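Local structure of myosin-I heavy chain (Dictyostelium discoideum, 5EJY) at residues 4-9 and 142-147; 206-211 and 315-320; 235-240 and 308-313. The protein is an actin-based motor with ATPase activity, involved in adhesion and the early steps of phagocytosis, of which this chain is the MF1 MyTH4-FERM part of the tail. All blocks are in the same frame, centred on the assembly; numbering follows the deposited sequence.

Contact 1 (4-9 and 142-147); sequences QILNDE and LIKYFA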
ATOM      1  N   GLN A   4       1.683  -0.548  26.319  1.00 42.99           N
ATOM      2  CA  GLN A   4       3.072  -0.911  26.527  1.00 38.06           C
ATOM      3  C   GLN A   4       3.290  -2.378  26.180  1.00 38.29           C
ATOM      4  O   GLN A   4       2.396  -3.211  26.344  1.00 45.59           O
ATOM      5  CB  GLN A   4       3.479  -0.649  27.980  1.00 43.10           C
ATOM      6  CG  GLN A   4       3.434   0.811  28.371  1.00 41.89           C
ATOM      7  CD  GLN A   4       4.475   1.631  27.649  1.00 42.12           C
ATOM      8  OE1 GLN A   4       5.612   1.192  27.477  1.00 44.90           O
ATOM      9  NE2 GLN A   4       4.096   2.825  27.214  1.00 40.76           N
ATOM     10  N   ILE A   5       4.478  -2.689  25.680  1.00 36.88           N
ATOM     11  CA  ILE A   5       4.859  -4.074  25.454  1.00 39.72           C
ATOM     12  C   ILE A   5       5.238  -4.647  26.818  1.00 38.96           C
ATOM     13  O   ILE A   5       5.043  -5.832  27.092  1.00 39.56           O
ATOM     14  CB  ILE A   5       6.061  -4.170  24.492  1.00 38.58           C
ATOM     15  CG1 ILE A   5       5.692  -3.595  23.120  1.00 39.86           C
ATOM     16  CG2 ILE A   5       6.510  -5.613  24.340  1.00 32.05           C
ATOM     17  CD1 ILE A   5       6.880  -3.027  22.365  1.00 36.14           C
ATOM     18  N   LEU A   6       5.768  -3.769  27.661  1.00 36.05           N
ATOM     19  CA  LEU A   6       6.217  -4.131  29.000  1.00 43.51           C
ATOM     20  C   LEU A   6       6.049  -2.938  29.931  1.00 40.05           C
ATOM     21  O   LEU A   6       6.453  -1.824  29.592  1.00 45.69           O
ATOM     22  CB  LEU A   6       7.694  -4.522  28.960  1.00 44.57           C
ATOM     23  CG  LEU A   6       8.205  -5.277  30.182  1.00 40.13           C
ATOM     24  CD1 LEU A   6       7.450  -6.587  30.285  1.00 42.39           C
ATOM     25  CD2 LEU A   6       9.686  -5.526  30.064  1.00 33.12           C
ATOM     26  N   ASN A   7       5.462  -3.163  31.101  1.00 49.11           N
ATOM     27  CA  ASN A   7       5.374  -2.111  32.119  1.00 51.43           C
ATOM     28  C   ASN A   7       6.732  -1.768  32.733  1.00 48.26           C
ATOM     29  O   ASN A   7       7.611  -2.627  32.827  1.00 42.29           O
ATOM     30  CB  ASN A   7       4.407  -2.523  33.227  1.00 54.73           C
ATOM     31  CG  ASN A   7       3.000  -2.728  32.722  1.00 59.40           C
ATOM     32  OD1 ASN A   7       2.514  -1.975  31.874  1.00 62.59           O
ATOM     33  ND2 ASN A   7       2.335  -3.758  33.234  1.00 62.25           N
ATOM     34  N   ASP A   8       6.904  -0.520  33.166  1.00 49.57           N
ATOM     35  CA  ASP A   8       8.154  -0.119  33.804  1.00 48.74           C
ATOM     36  C   ASP A   8       8.494  -1.064  34.960  1.00 48.78           C
ATOM     37  O   ASP A   8       9.661  -1.341  35.225  1.00 46.01           O
ATOM     38  CB  ASP A   8       8.086   1.329  34.321  1.00 53.82           C
ATOM     39  CG  ASP A   8       8.279   2.367  33.217  1.00 58.91           C
ATOM     40  OD1 ASP A   8       8.854   2.040  32.154  1.00 49.88           O
ATOM     41  OD2 ASP A   8       7.864   3.529  33.424  1.00 60.91           O
ATOM     42  N   GLU A   9       7.465  -1.569  35.630  1.00 49.65           N
ATOM     43  CA  GLU A   9       7.658  -2.355  36.847  1.00 53.56           C
ATOM     44  C   GLU A   9       8.127  -3.772  36.549  1.00 52.33           C
ATOM     45  O   GLU A   9       8.581  -4.486  37.447  1.00 48.93           O
ATOM     46  CB  GLU A   9       6.358  -2.409  37.648  1.00 56.17           C
ATOM     47  CG  GLU A   9       5.215  -3.052  36.885  1.00 60.19           C
ATOM     48  CD  GLU A   9       3.999  -3.290  37.751  1.00 66.94           C
ATOM     49  OE1 GLU A   9       4.042  -2.929  38.950  1.00 67.34           O
ATOM     50  OE2 GLU A   9       3.003  -3.842  37.233  1.00 69.14           O
ATOM     51  N   LEU A 142      11.494 -14.093  23.607  1.00 29.75           N
ATOM     52  CA  LEU A 142      12.530 -13.096  23.829  1.00 23.93           C
ATOM     53  C   LEU A 142      11.984 -11.681  23.986  1.00 27.08           C
ATOM     54  O   LEU A 142      12.653 -10.815  24.541  1.00 27.88           O
ATOM     55  CB  LEU A 142      13.555 -13.145  22.686  1.00 25.12           C
ATOM     56  CG  LEU A 142      14.666 -12.089  22.625  1.00 28.14           C
ATOM     57  CD1 LEU A 142      15.611 -12.148  23.851  1.00 27.55           C
ATOM     58  CD2 LEU A 142      15.445 -12.271  21.328  1.00 25.08           C
ATOM     59  N   ILE A 143      10.768 -11.441  23.510  1.00 24.28           N
ATOM     60  CA  ILE A 143      10.303 -10.068  23.370  1.00 26.55           C
ATOM     61  C   ILE A 143      10.279  -9.253  24.669  1.00 25.69           C
ATOM     62  O   ILE A 143      10.539  -8.072  24.636  1.00 26.04           O
ATOM     63  CB  ILE A 143       8.935  -9.972  22.687  1.00 25.09           C
ATOM     64  CG1 ILE A 143       8.594  -8.506  22.399  1.00 27.41           C
ATOM     65  CG2 ILE A 143       7.866 -10.677  23.513  1.00 30.36           C
ATOM     66  CD1 ILE A 143       7.518  -8.343  21.325  1.00 38.53           C
ATOM     67  N   LYS A 144       9.949  -9.873  25.796  1.00 30.11           N
ATOM     68  CA  LYS A 144       9.941  -9.136  27.063  1.00 27.03           C
ATOM     69  C   LYS A 144      11.348  -8.727  27.502  1.00 27.50           C
ATOM     70  O   LYS A 144      11.549  -7.641  28.039  1.00 28.78           O
ATOM     71  CB  LYS A 144       9.248  -9.941  28.157  1.00 36.40           C
ATOM     72  CG  LYS A 144       7.817 -10.312  27.823  1.00 39.57           C
ATOM     73  CD  LYS A 144       6.819  -9.570  28.692  1.00 45.97           C
ATOM     74  CE  LYS A 144       5.510 -10.348  28.809  1.00 49.42           C
ATOM     75  NZ  LYS A 144       4.480  -9.608  29.592  1.00 56.46           N
ATOM     76  N   TYR A 145      12.325  -9.595  27.266  1.00 26.58           N
ATOM     77  CA  TYR A 145      13.702  -9.273  27.600  1.00 27.35           C
ATOM     78  C   TYR A 145      14.192  -8.139  26.724  1.00 26.79           C
ATOM     79  O   TYR A 145      14.892  -7.243  27.185  1.00 26.02           O
ATOM     80  CB  TYR A 145      14.604 -10.495  27.417  1.00 28.91           C
ATOM     81  CG  TYR A 145      14.258 -11.633  28.341  1.00 28.20           C
ATOM     82  CD1 TYR A 145      14.758 -11.673  29.648  1.00 32.29           C
ATOM     83  CD2 TYR A 145      13.431 -12.662  27.925  1.00 29.37           C
ATOM     84  CE1 TYR A 145      14.436 -12.725  30.498  1.00 28.66           C
ATOM     85  CE2 TYR A 145      13.104 -13.707  28.770  1.00 32.87           C
ATOM     86  CZ  TYR A 145      13.612 -13.731  30.054  1.00 33.06           C
ATOM     87  OH  TYR A 145      13.289 -14.772  30.893  1.00 40.02           O
ATOM     88  N   PHE A 146      13.822  -8.175  25.448  1.00 25.78           N
ATOM     89  CA  PHE A 146      14.281  -7.150  24.532  1.00 24.49           C
ATOM     90  C   PHE A 146      13.579  -5.844  24.846  1.00 21.71           C
ATOM     91  O   PHE A 146      14.185  -4.783  24.809  1.00 24.19           O
ATOM     92  CB  PHE A 146      14.063  -7.544  23.052  1.00 22.13           C
ATOM     93  CG  PHE A 146      14.486  -6.473  22.105  1.00 23.78           C
ATOM     94  CD1 PHE A 146      15.824  -6.146  21.968  1.00 23.68           C
ATOM     95  CD2 PHE A 146      13.547  -5.745  21.398  1.00 27.37           C
ATOM     96  CE1 PHE A 146      16.222  -5.118  21.113  1.00 27.12           C
ATOM     97  CE2 PHE A 146      13.945  -4.707  20.548  1.00 26.25           C
ATOM     98  CZ  PHE A 146      15.277  -4.408  20.401  1.00 23.19           C
ATOM     99  N   ALA A 147      12.295  -5.926  25.169  1.00 25.81           N
ATOM    100  CA  ALA A 147      11.556  -4.720  25.529  1.00 26.30           C
ATOM    101  C   ALA A 147      12.134  -4.074  26.789  1.00 28.38           C
ATOM    102  O   ALA A 147      12.195  -2.847  26.905  1.00 24.72           O
ATOM    103  CB  ALA A 147      10.084  -5.047  25.722  1.00 29.21           C
TER
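At the N-terminal end of this MyTH4-FERM fragment, Ile-5 and Leu-6 lie in an irregular stretch of chain and pack on the first turns of helix 143-155, a helix of the MyTH4 domain. The contact is apolar and Ala-147 is its middle. Its CB is met by both residues of the loop, with Ile-5 CG2 at 3.9 Å from Ala-147 CB and Leu-6 CB at 4.1 Å from the same methyl. The CG2 branch of Ile-5 is anti to its own backbone N, which leads it over the helix surface. There it also meets Ile-143 CG1 at 4.1 Å, and the two isoleucine side chains cross at about a right angle. Leu-6 works with its forked end. CD2 approaches Lys-144 O at 3.5 Å, while CD1 presses on Lys-144 CD at 3.4 Å, closer than usual for two carbons. The lysine chain kinks at its second torsion (chi2 -111°), and its methylenes thus serve as an apolar flank for the leucine. Its ammonium goes on to a long, weak ion pair with Glu-10, and Tyr-14 touches both Leu-6 and Lys-144. The backbone of the loop is also held: Ile-5 N bonds to Tyr-171 OH of helix 161-180, and Leu-6 O to Lys-151 NZ, a turn beyond Ala-147 on helix 143-155. An irregular N-terminal segment packed in this way on helices 143-155 and 161-180 joins the start of the chain to the all-helical bundle of a MyTH4 domain.

Contact 2 (206-211 and 315-320); sequences TATDGS and YHQLFN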
ATOM      1  N   THR A 206      -1.377  10.367  -5.648  1.00 26.91           N
ATOM      2  CA  THR A 206      -2.076  11.098  -6.696  1.00 24.84           C
ATOM      3  C   THR A 206      -3.590  11.049  -6.477  1.00 28.09           C
ATOM      4  O   THR A 206      -4.153   9.980  -6.286  1.00 24.62           O
ATOM      5  CB  THR A 206      -1.766  10.483  -8.070  1.00 34.56           C
ATOM      6  OG1 THR A 206      -0.346  10.453  -8.261  1.00 32.33           O
ATOM      7  CG2 THR A 206      -2.418  11.295  -9.186  1.00 32.62           C
ATOM      8  N   ALA A 207      -4.248  12.204  -6.517  1.00 28.63           N
ATOM      9  CA  ALA A 207      -5.704  12.249  -6.420  1.00 27.55           C
ATOM     10  C   ALA A 207      -6.316  12.093  -7.818  1.00 27.41           C
ATOM     11  O   ALA A 207      -5.602  12.140  -8.813  1.00 29.53           O
ATOM     12  CB  ALA A 207      -6.155  13.554  -5.760  1.00 27.44           C
ATOM     13  N   THR A 208      -7.625  11.898  -7.893  1.00 28.14           N
ATOM     14  CA  THR A 208      -8.280  11.658  -9.186  1.00 31.79           C
ATOM     15  C   THR A 208      -8.195  12.868 -10.123  1.00 40.15           C
ATOM     16  O   THR A 208      -8.265  12.722 -11.342  1.00 34.57           O
ATOM     17  CB  THR A 208      -9.750  11.245  -9.008  1.00 32.20           C
ATOM     18  OG1 THR A 208     -10.458  12.279  -8.314  1.00 33.35           O
ATOM     19  CG2 THR A 208      -9.861   9.924  -8.217  1.00 28.58           C
ATOM     20  N   ASP A 209      -8.031  14.063  -9.558  1.00 30.87           N
ATOM     21  CA  ASP A 209      -7.909  15.269 -10.368  1.00 29.78           C
ATOM     22  C   ASP A 209      -6.458  15.481 -10.767  1.00 33.17           C
ATOM     23  O   ASP A 209      -6.086  16.531 -11.300  1.00 36.76           O
ATOM     24  CB  ASP A 209      -8.437  16.490  -9.614  1.00 33.88           C
ATOM     25  CG  ASP A 209      -7.682  16.752  -8.311  1.00 37.21           C
ATOM     26  OD1 ASP A 209      -6.564  16.210  -8.132  1.00 33.37           O
ATOM     27  OD2 ASP A 209      -8.208  17.517  -7.476  1.00 37.53           O
ATOM     28  N   GLY A 210      -5.630  14.477 -10.500  1.00 31.42           N
ATOM     29  CA  GLY A 210      -4.237  14.537 -10.898  1.00 26.39           C
ATOM     30  C   GLY A 210      -3.349  15.277  -9.915  1.00 31.05           C
ATOM     31  O   GLY A 210      -2.128  15.261 -10.053  1.00 31.88           O
ATOM     32  N   SER A 211      -3.952  15.927  -8.924  1.00 31.18           N
ATOM     33  CA  SER A 211      -3.160  16.652  -7.927  1.00 36.79           C
ATOM     34  C   SER A 211      -2.335  15.703  -7.061  1.00 33.30           C
ATOM     35  O   SER A 211      -2.669  14.524  -6.898  1.00 29.55           O
ATOM     36  CB  SER A 211      -4.038  17.547  -7.048  1.00 36.98           C
ATOM     37  OG  SER A 211      -4.871  16.786  -6.190  1.00 34.45           O
ATOM     38  N   TYR A 315     -16.321  12.413  -9.744  1.00 27.23           N
ATOM     39  CA  TYR A 315     -16.634  12.779 -11.129  1.00 30.08           C
ATOM     40  C   TYR A 315     -15.411  12.658 -12.028  1.00 29.35           C
ATOM     41  O   TYR A 315     -15.522  12.229 -13.170  1.00 26.77           O
ATOM     42  CB  TYR A 315     -17.197  14.201 -11.245  1.00 29.03           C
ATOM     43  CG  TYR A 315     -18.443  14.457 -10.440  1.00 32.52           C
ATOM     44  CD1 TYR A 315     -19.359  13.450 -10.196  1.00 35.84           C
ATOM     45  CD2 TYR A 315     -18.689  15.720  -9.894  1.00 38.35           C
ATOM     46  CE1 TYR A 315     -20.499  13.691  -9.445  1.00 40.22           C
ATOM     47  CE2 TYR A 315     -19.822  15.968  -9.152  1.00 35.89           C
ATOM     48  CZ  TYR A 315     -20.723  14.953  -8.929  1.00 39.61           C
ATOM     49  OH  TYR A 315     -21.851  15.207  -8.180  1.00 46.12           O
ATOM     50  N   HIS A 316     -14.242  13.047 -11.526  1.00 23.05           N
ATOM     51  CA  HIS A 316     -13.016  12.918 -12.313  1.00 26.96           C
ATOM     52  C   HIS A 316     -12.721  11.457 -12.613  1.00 26.32           C
ATOM     53  O   HIS A 316     -12.293  11.109 -13.713  1.00 26.38           O
ATOM     54  CB  HIS A 316     -11.819  13.526 -11.575  1.00 29.71           C
ATOM     55  CG  HIS A 316     -11.900  15.010 -11.416  1.00 36.09           C
ATOM     56  ND1 HIS A 316     -12.303  15.611 -10.244  1.00 41.49           N
ATOM     57  CD2 HIS A 316     -11.634  16.014 -12.282  1.00 42.00           C
ATOM     58  CE1 HIS A 316     -12.279  16.923 -10.392  1.00 43.38           C
ATOM     59  NE2 HIS A 316     -11.872  17.193 -11.619  1.00 47.42           N
ATOM     60  N   GLN A 317     -12.927  10.615 -11.607  1.00 24.12           N
ATOM     61  CA  GLN A 317     -12.707   9.170 -11.733  1.00 25.11           C
ATOM     62  C   GLN A 317     -13.653   8.544 -12.758  1.00 24.01           C
ATOM     63  O   GLN A 317     -13.223   7.799 -13.632  1.00 24.70           O
ATOM     64  CB  GLN A 317     -12.908   8.513 -10.369  1.00 22.15           C
ATOM     65  CG  GLN A 317     -13.047   7.001 -10.373  1.00 25.46           C
ATOM     66  CD  GLN A 317     -13.185   6.448  -8.963  1.00 23.20           C
ATOM     67  OE1 GLN A 317     -12.646   7.020  -8.019  1.00 21.31           O
ATOM     68  NE2 GLN A 317     -13.933   5.360  -8.810  1.00 22.43           N
ATOM     69  N   LEU A 318     -14.940   8.835 -12.624  1.00 23.05           N
ATOM     70  CA  LEU A 318     -15.949   8.301 -13.541  1.00 24.76           C
ATOM     71  C   LEU A 318     -15.723   8.769 -14.973  1.00 29.93           C
ATOM     72  O   LEU A 318     -15.810   7.978 -15.913  1.00 26.90           O
ATOM     73  CB  LEU A 318     -17.341   8.694 -13.070  1.00 24.75           C
ATOM     74  CG  LEU A 318     -18.531   8.221 -13.913  1.00 30.26           C
ATOM     75  CD1 LEU A 318     -18.503   6.705 -14.137  1.00 25.81           C
ATOM     76  CD2 LEU A 318     -19.798   8.637 -13.202  1.00 27.32           C
ATOM     77  N   PHE A 319     -15.439  10.056 -15.143  1.00 25.92           N
ATOM     78  CA  PHE A 319     -15.120  10.600 -16.455  1.00 29.24           C
ATOM     79  C   PHE A 319     -13.985   9.805 -17.078  1.00 29.76           C
ATOM     80  O   PHE A 319     -14.068   9.381 -18.231  1.00 28.59           O
ATOM     81  CB  PHE A 319     -14.705  12.068 -16.327  1.00 25.90           C
ATOM     82  CG  PHE A 319     -14.358  12.725 -17.639  1.00 29.99           C
ATOM     83  CD1 PHE A 319     -15.256  13.589 -18.253  1.00 27.51           C
ATOM     84  CD2 PHE A 319     -13.132  12.494 -18.245  1.00 29.55           C
ATOM     85  CE1 PHE A 319     -14.935  14.207 -19.448  1.00 27.32           C
ATOM     86  CE2 PHE A 319     -12.804  13.100 -19.444  1.00 34.31           C
ATOM     87  CZ  PHE A 319     -13.709  13.959 -20.050  1.00 31.79           C
ATOM     88  N   ASN A 320     -12.914   9.606 -16.312  1.00 26.11           N
ATOM     89  CA  ASN A 320     -11.768   8.857 -16.814  1.00 28.73           C
ATOM     90  C   ASN A 320     -12.099   7.400 -17.121  1.00 29.14           C
ATOM     91  O   ASN A 320     -11.606   6.843 -18.101  1.00 28.97           O
ATOM     92  CB  ASN A 320     -10.592   8.941 -15.843  1.00 32.56           C
ATOM     93  CG  ASN A 320     -10.023  10.340 -15.751  1.00 43.86           C
ATOM     94  OD1 ASN A 320     -10.105  11.112 -16.709  1.00 39.99           O
ATOM     95  ND2 ASN A 320      -9.444  10.676 -14.600  1.00 46.14           N
TER
HETATM   96  O   HOH W   1      -9.142   9.533 -12.065  1.00 45.51           O
HETATM   97  O   HOH W   2      -7.845  13.307 -13.904  1.00 50.73           O
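Asp-209 puts a methylene, not its carboxylate, over the imidazole of His-316: CB stands 3.9 Å from the ring centroid and only 7° off the ring normal, a CH-pi contact over one face. The carboxylate is turned back into its own loop. There OD1 makes an Asx turn, taking the backbone N of Ser-211 at 2.7 Å on its anti side and Ser-211 OG at 2.6 Å through its syn lone pair. Thr-208 comes closest to the helix backbone. Its CG2 touches Gln-317 CB at 4.0 Å, and OG1, set between the backbone N and the carbonyl carbon (chi1 59°), passes His-316 CB at 3.7 Å and hydrogen-bonds to Phe-313 O. Two waters span the gap between Thr-208 O and Asn-320 ND2; one donates to the carbonyl O at 2.7 Å, the other only weakly, and both accept from ND2. The type I turn from Ala-207 to Gly-210 meets helix 304-322 through packing, the two waters and the direct bond to Phe-313 O. It connects strands 201-207 and 212-217 of the ubiquitin-like lobe of the FERM domain, and Gln-317 OE1 adds a bond to Lys-291 N on strand 285-291, beside strand 201-207 in that sheet.

Contact 3 (235-240 and 308-313); sequences RMRVNS and NVENEF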
ATOM      1  N   ARG A 235     -10.513  17.180   3.651  1.00 22.48           N
ATOM      2  CA  ARG A 235     -11.763  17.651   4.244  1.00 22.84           C
ATOM      3  C   ARG A 235     -12.997  16.883   3.758  1.00 30.10           C
ATOM      4  O   ARG A 235     -14.090  17.439   3.645  1.00 25.96           O
ATOM      5  CB  ARG A 235     -11.939  19.160   4.025  1.00 26.99           C
ATOM      6  CG  ARG A 235     -10.656  19.953   4.250  1.00 28.76           C
ATOM      7  CD  ARG A 235     -10.954  21.431   4.546  1.00 39.47           C
ATOM      8  NE  ARG A 235      -9.735  22.233   4.644  1.00 35.28           N
ATOM      9  CZ  ARG A 235      -9.015  22.373   5.754  1.00 41.94           C
ATOM     10  NH1 ARG A 235      -9.390  21.758   6.875  1.00 38.09           N
ATOM     11  NH2 ARG A 235      -7.920  23.130   5.745  1.00 35.73           N
ATOM     12  N   MET A 236     -12.814  15.597   3.474  1.00 27.85           N
ATOM     13  CA  MET A 236     -13.929  14.709   3.195  1.00 24.28           C
ATOM     14  C   MET A 236     -14.415  14.166   4.529  1.00 24.65           C
ATOM     15  O   MET A 236     -13.854  14.499   5.570  1.00 27.46           O
ATOM     16  CB  MET A 236     -13.444  13.548   2.308  1.00 21.79           C
ATOM     17  CG  MET A 236     -12.809  14.028   1.028  1.00 23.37           C
ATOM     18  SD  MET A 236     -11.643  12.888   0.230  1.00 26.19           S
ATOM     19  CE  MET A 236     -12.585  11.364   0.243  1.00 21.56           C
ATOM     20  N   ARG A 237     -15.435  13.310   4.512  1.00 27.80           N
ATOM     21  CA  ARG A 237     -15.756  12.560   5.715  1.00 28.35           C
ATOM     22  C   ARG A 237     -14.479  11.857   6.137  1.00 28.50           C
ATOM     23  O   ARG A 237     -13.741  11.344   5.296  1.00 23.84           O
ATOM     24  CB  ARG A 237     -16.875  11.549   5.475  1.00 25.35           C
ATOM     25  CG  ARG A 237     -18.260  12.170   5.442  1.00 32.16           C
ATOM     26  CD  ARG A 237     -19.298  11.106   5.124  1.00 32.41           C
ATOM     27  NE  ARG A 237     -19.220  10.674   3.728  1.00 30.51           N
ATOM     28  CZ  ARG A 237     -19.944   9.689   3.209  1.00 33.57           C
ATOM     29  NH1 ARG A 237     -20.788   9.004   3.973  1.00 33.54           N
ATOM     30  NH2 ARG A 237     -19.816   9.377   1.926  1.00 32.32           N
ATOM     31  N   VAL A 238     -14.199  11.839   7.434  1.00 26.61           N
ATOM     32  CA  VAL A 238     -12.867  11.422   7.869  1.00 29.23           C
ATOM     33  C   VAL A 238     -12.656   9.904   7.845  1.00 28.96           C
ATOM     34  O   VAL A 238     -11.519   9.434   7.847  1.00 29.45           O
ATOM     35  CB  VAL A 238     -12.470  12.006   9.260  1.00 30.93           C
ATOM     36  CG1 VAL A 238     -12.489  13.538   9.228  1.00 29.15           C
ATOM     37  CG2 VAL A 238     -13.368  11.454  10.361  1.00 34.47           C
ATOM     38  N   ASN A 239     -13.737   9.134   7.810  1.00 24.60           N
ATOM     39  CA  ASN A 239     -13.601   7.689   7.881  1.00 25.54           C
ATOM     40  C   ASN A 239     -13.708   7.090   6.484  1.00 27.04           C
ATOM     41  O   ASN A 239     -14.761   7.159   5.860  1.00 24.63           O
ATOM     42  CB  ASN A 239     -14.671   7.093   8.797  1.00 30.40           C
ATOM     43  CG  ASN A 239     -14.436   5.619   9.096  1.00 33.22           C
ATOM     44  OD1 ASN A 239     -13.556   4.983   8.519  1.00 29.25           O
ATOM     45  ND2 ASN A 239     -15.231   5.071  10.003  1.00 38.20           N
ATOM     46  N   SER A 240     -12.617   6.516   5.986  1.00 25.13           N
ATOM     47  CA  SER A 240     -12.633   5.915   4.643  1.00 25.31           C
ATOM     48  C   SER A 240     -13.605   4.735   4.543  1.00 26.52           C
ATOM     49  O   SER A 240     -14.076   4.384   3.444  1.00 25.25           O
ATOM     50  CB  SER A 240     -11.223   5.484   4.233  1.00 25.12           C
ATOM     51  OG  SER A 240     -10.759   4.428   5.055  1.00 24.74           O
ATOM     52  N   ASN A 308     -19.510  16.941  -0.811  1.00 34.14           N
ATOM     53  CA  ASN A 308     -19.190  17.622  -2.064  1.00 34.12           C
ATOM     54  C   ASN A 308     -17.742  17.457  -2.545  1.00 38.51           C
ATOM     55  O   ASN A 308     -17.501  17.322  -3.749  1.00 34.65           O
ATOM     56  CB  ASN A 308     -19.567  19.108  -1.995  1.00 42.93           C
ATOM     57  CG  ASN A 308     -21.078  19.337  -1.943  1.00 45.03           C
ATOM     58  OD1 ASN A 308     -21.851  18.623  -2.580  1.00 46.82           O
ATOM     59  ND2 ASN A 308     -21.500  20.334  -1.172  1.00 54.96           N
ATOM     60  N   VAL A 309     -16.773  17.487  -1.630  1.00 32.27           N
ATOM     61  CA  VAL A 309     -15.386  17.222  -2.029  1.00 29.97           C
ATOM     62  C   VAL A 309     -15.256  15.786  -2.557  1.00 23.85           C
ATOM     63  O   VAL A 309     -14.588  15.543  -3.562  1.00 24.16           O
ATOM     64  CB  VAL A 309     -14.382  17.422  -0.873  1.00 32.76           C
ATOM     65  CG1 VAL A 309     -13.003  16.942  -1.287  1.00 25.85           C
ATOM     66  CG2 VAL A 309     -14.329  18.893  -0.451  1.00 34.61           C
ATOM     67  N   GLU A 310     -15.910  14.854  -1.879  1.00 25.81           N
ATOM     68  CA  GLU A 310     -15.907  13.458  -2.302  1.00 26.39           C
ATOM     69  C   GLU A 310     -16.464  13.312  -3.713  1.00 29.74           C
ATOM     70  O   GLU A 310     -15.892  12.611  -4.552  1.00 25.28           O
ATOM     71  CB  GLU A 310     -16.750  12.619  -1.349  1.00 27.16           C
ATOM     72  CG  GLU A 310     -16.274  12.659   0.108  1.00 23.71           C
ATOM     73  CD  GLU A 310     -17.214  11.938   1.036  1.00 28.42           C
ATOM     74  OE1 GLU A 310     -18.141  11.263   0.534  1.00 30.59           O
ATOM     75  OE2 GLU A 310     -17.029  12.031   2.273  1.00 27.26           O
ATOM     76  N   ASN A 311     -17.589  13.968  -3.964  1.00 28.85           N
ATOM     77  CA  ASN A 311     -18.273  13.821  -5.247  1.00 32.66           C
ATOM     78  C   ASN A 311     -17.454  14.384  -6.405  1.00 30.80           C
ATOM     79  O   ASN A 311     -17.431  13.802  -7.477  1.00 29.72           O
ATOM     80  CB  ASN A 311     -19.689  14.416  -5.199  1.00 32.04           C
ATOM     81  CG  ASN A 311     -20.621  13.622  -4.297  1.00 33.99           C
ATOM     82  OD1 ASN A 311     -20.337  12.480  -3.941  1.00 40.16           O
ATOM     83  ND2 ASN A 311     -21.740  14.220  -3.929  1.00 41.16           N
ATOM     84  N   GLU A 312     -16.760  15.500  -6.183  1.00 27.07           N
ATOM     85  CA  GLU A 312     -15.870  16.062  -7.210  1.00 27.88           C
ATOM     86  C   GLU A 312     -14.708  15.129  -7.553  1.00 31.24           C
ATOM     87  O   GLU A 312     -14.368  14.959  -8.728  1.00 26.80           O
ATOM     88  CB  GLU A 312     -15.322  17.430  -6.782  1.00 34.49           C
ATOM     89  CG  GLU A 312     -16.398  18.464  -6.501  1.00 38.54           C
ATOM     90  CD  GLU A 312     -17.126  18.933  -7.757  1.00 46.23           C
ATOM     91  OE1 GLU A 312     -16.557  18.827  -8.867  1.00 42.73           O
ATOM     92  OE2 GLU A 312     -18.276  19.408  -7.628  1.00 50.22           O
ATOM     93  N   PHE A 313     -14.078  14.535  -6.537  1.00 26.04           N
ATOM     94  CA  PHE A 313     -13.036  13.549  -6.812  1.00 26.34           C
ATOM     95  C   PHE A 313     -13.655  12.436  -7.666  1.00 22.32           C
ATOM     96  O   PHE A 313     -13.080  11.998  -8.672  1.00 23.92           O
ATOM     97  CB  PHE A 313     -12.464  12.954  -5.509  1.00 25.86           C
ATOM     98  CG  PHE A 313     -11.347  13.779  -4.878  1.00 26.52           C
ATOM     99  CD1 PHE A 313     -10.435  14.465  -5.657  1.00 25.46           C
ATOM    100  CD2 PHE A 313     -11.205  13.830  -3.489  1.00 27.32           C
ATOM    101  CE1 PHE A 313      -9.406  15.214  -5.065  1.00 31.78           C
ATOM    102  CE2 PHE A 313     -10.186  14.562  -2.896  1.00 27.13           C
ATOM    103  CZ  PHE A 313      -9.285  15.256  -3.684  1.00 30.86           C
TER
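Two flat groups meet edge to edge here: the guanidinium of Arg-237 and the carboxylate of Glu-310 lie nearly coplanar, 19° apart, while the Phe-313 ring receives Met-236 SD at its edge, a Met-aromatic contact. The site joins the ubiquitin-like lobe of the FERM domain, at the loop after helix 223-233, to helix 304-322 of the central lobe. Arg-237 grips side-on, with NE 3.0 Å from Glu-310 OE2 and NH2 2.9 Å from Glu-310 OE1, each oxygen using its syn lone pair. A bend at chi3 (-72°) turns the NE and NH2 edge of the guanidinium toward the carboxylate. OE2 then spends its anti lone pair on Arg-237 N at 3.0 Å, so three bonds fix this buried carboxylate, which probably favours its charged form. Replacing Glu-310 by an alanine is likely to leave NE, NH2 and the backbone N of Arg-237 without their acceptor and to open a gap beside Met-236, whose CB rests 3.7 Å from Glu-310 CG. The remaining guanidinium nitrogen, NH1, is bonded to Asn-297 OD1. One residue before Glu-310, Val-309 is crossed by Met-236 at about a right angle, Met-236 CG lying 3.7 Å from Val-309 CG1.

Contacts 2 and 3 are two points of one interface: helix 304-322 supplies a segment to each, their centres are 13 Å apart, and along the chain contact 3 is nested inside the loop that contact 2 closes. Phe-313 bridges them directly. Its carbonyl O lies 2.7 Å from Thr-208 OG1, and its ring atom CE1 packs 3.7 Å from Ala-207 CB. Together contacts 2 and 3 join the central FERM lobe to the ubiquitin-like lobe, at a hairpin turn and at the loop after a helix. Contact 1 belongs to the MyTH4 part and closes before either opens, its centre about 47 Å from that of contact 2 and about 41 Å from that of contact 3.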